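Local coordinates for protein botulinum neurotoxin type G (Clostridium botulinum, PDB 3MPP) that carries the receptor-binding domain by which the neurotoxin adheres to the host cell surface before its light chain is delivered into the cytosol, at residues 148-152 / 206-210. The protein carries 4 engineered substitutions. Sequence-based numbering, arbitrary orientation.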
loop_
_atom_site.group_PDB
_atom_site.type_symbol
_atom_site.label_atom_id
_atom_site.label_comp_id
_atom_site.label_asym_id
_atom_site.label_seq_id
_atom_site.Cartn_x
_atom_site.Cartn_y
_atom_site.Cartn_z
ATOM N N ILE A 148 -14.998 -6.118 -8.384
ATOM C CA ILE A 148 -16.440 -6.219 -8.298
ATOM C C ILE A 148 -16.921 -7.152 -9.395
ATOM O O ILE A 148 -16.589 -6.958 -10.565
ATOM C CB ILE A 148 -17.134 -4.853 -8.504
ATOM C CG1 ILE A 148 -16.641 -3.821 -7.486
ATOM C CG2 ILE A 148 -18.630 -5.004 -8.400
ATOM C CD1 ILE A 148 -15.527 -2.940 -8.003
ATOM N N THR A 149 -17.693 -8.163 -9.012
ATOM C CA THR A 149 -18.294 -9.076 -9.979
ATOM C C THR A 149 -19.807 -9.005 -9.848
ATOM O O THR A 149 -20.333 -8.679 -8.785
ATOM C CB THR A 149 -17.828 -10.546 -9.789
ATOM O OG1 THR A 149 -18.218 -11.022 -8.495
ATOM C CG2 THR A 149 -16.320 -10.668 -9.939
ATOM N N ASN A 150 -20.504 -9.305 -10.936
ATOM C CA ASN A 150 -21.958 -9.288 -10.931
ATOM C C ASN A 150 -22.485 -10.343 -11.886
ATOM O O ASN A 150 -21.969 -10.491 -12.992
ATOM C CB ASN A 150 -22.479 -7.907 -11.336
ATOM C CG ASN A 150 -23.991 -7.796 -11.226
ATOM O OD1 ASN A 150 -24.578 -8.143 -10.201
ATOM N ND2 ASN A 150 -24.627 -7.303 -12.283
ATOM N N ASP A 151 -23.504 -11.077 -11.459
ATOM C CA ASP A 151 -24.092 -12.112 -12.303
ATOM C C ASP A 151 -25.588 -11.894 -12.506
ATOM O O ASP A 151 -26.124 -10.853 -12.136
ATOM C CB ASP A 151 -23.807 -13.508 -11.736
ATOM C CG ASP A 151 -24.445 -13.732 -10.378
ATOM O OD1 ASP A 151 -25.682 -13.615 -10.276
ATOM O OD2 ASP A 151 -23.711 -14.041 -9.416
ATOM N N ARG A 152 -26.254 -12.888 -13.090
ATOM C CA ARG A 152 -27.660 -12.763 -13.469
ATOM C C ARG A 152 -28.606 -13.449 -12.486
ATOM O O ARG A 152 -29.821 -13.441 -12.678
ATOM C CB ARG A 152 -27.876 -13.333 -14.873
ATOM C CG ARG A 152 -27.626 -14.830 -14.975
ATOM C CD ARG A 152 -27.734 -15.321 -16.409
ATOM N NE ARG A 152 -26.660 -14.796 -17.248
ATOM C CZ ARG A 152 -25.492 -15.403 -17.429
ATOM N NH1 ARG A 152 -25.242 -16.558 -16.830
ATOM N NH2 ARG A 152 -24.573 -14.854 -18.211
ATOM N N ARG A 206 -16.945 -11.221 -18.153
ATOM C CA ARG A 206 -17.559 -12.326 -17.433
ATOM C C ARG A 206 -17.400 -12.137 -15.934
ATOM O O ARG A 206 -16.585 -11.331 -15.489
ATOM C CB ARG A 206 -16.937 -13.653 -17.872
ATOM C CG ARG A 206 -17.197 -13.978 -19.334
ATOM C CD ARG A 206 -16.213 -14.995 -19.885
ATOM N NE ARG A 206 -16.217 -15.003 -21.345
ATOM C CZ ARG A 206 -15.569 -14.115 -22.094
ATOM N NH1 ARG A 206 -14.868 -13.148 -21.519
ATOM N NH2 ARG A 206 -15.623 -14.190 -23.415
ATOM N N GLU A 207 -18.190 -12.871 -15.158
ATOM C CA GLU A 207 -18.043 -12.874 -13.711
ATOM C C GLU A 207 -16.874 -13.769 -13.316
ATOM O O GLU A 207 -16.957 -14.994 -13.430
ATOM C CB GLU A 207 -19.325 -13.365 -13.033
ATOM C CG GLU A 207 -19.190 -13.560 -11.525
ATOM C CD GLU A 207 -20.285 -14.433 -10.937
ATOM O OE1 GLU A 207 -21.093 -14.978 -11.715
ATOM O OE2 GLU A 207 -20.336 -14.582 -9.698
ATOM N N LEU A 208 -15.782 -13.156 -12.865
ATOM C CA LEU A 208 -14.637 -13.916 -12.379
ATOM C C LEU A 208 -15.005 -14.587 -11.063
ATOM O O LEU A 208 -15.650 -13.974 -10.210
ATOM C CB LEU A 208 -13.419 -13.004 -12.174
ATOM C CG LEU A 208 -12.812 -12.319 -13.402
ATOM C CD1 LEU A 208 -11.640 -11.433 -13.001
ATOM C CD2 LEU A 208 -12.379 -13.347 -14.438
ATOM N N ASN A 209 -14.607 -15.845 -10.904
ATOM C CA ASN A 209 -14.860 -16.567 -9.661
ATOM C C ASN A 209 -13.783 -16.309 -8.609
ATOM O O ASN A 209 -12.712 -15.786 -8.920
ATOM C CB ASN A 209 -15.019 -18.073 -9.921
ATOM C CG ASN A 209 -13.807 -18.688 -10.612
ATOM O OD1 ASN A 209 -12.659 -18.358 -10.301
ATOM N ND2 ASN A 209 -14.061 -19.606 -11.543
ATOM N N ALA A 210 -14.075 -16.680 -7.364
ATOM C CA ALA A 210 -13.175 -16.437 -6.239
ATOM C C ALA A 210 -11.739 -16.908 -6.482
ATOM O O ALA A 210 -10.796 -16.282 -6.020
ATOM C CB ALA A 210 -13.736 -17.062 -4.965
HETATM O O HOH W 1 -17.435 -13.762 -8.061
#
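T149 and E207 meet through their aliphatic parts, crossing at about a right angle, with CB of T149 3.7 Å from CG of E207. Glutamate suits this place because its methylenes pack on the threonine while its extended chain, with CG anti to the backbone N (chi1 173°), carries the carboxylate on to D151. There the two acidic side chains run alongside each other, pointing the same way, their carboxylate planes 44° apart. OE1 of E207 makes a close carbon-oxygen contact of 3.1 Å with CB of D151, and OD2 of D151 lies 3.4 Å from OE2 of E207. These like charges may raise the proton affinity of one group, more plausibly E207, since OD1 of D151 accepts backbone N-H bonds from L153 and N155 that should favour a charged aspartate and suit it to the turn.

Threonine's beta-branch sets methyl CG2 of T149 3.4 Å from O of L208, and OG1 of T149 on a water, 2.9 Å away, that donates to this same carbonyl and, weakly, to E207 OE2. The polar link between the segments runs through this one water. Leucine suits the buried site of L208, against V213 and R216 of helix 210-220, which N209 caps. The contact thus packs the end of strand 144-150 against the connection between strand 195-204 and the helix, in the concanavalin-like beta-sandwich of the N-terminal receptor-binding subdomain.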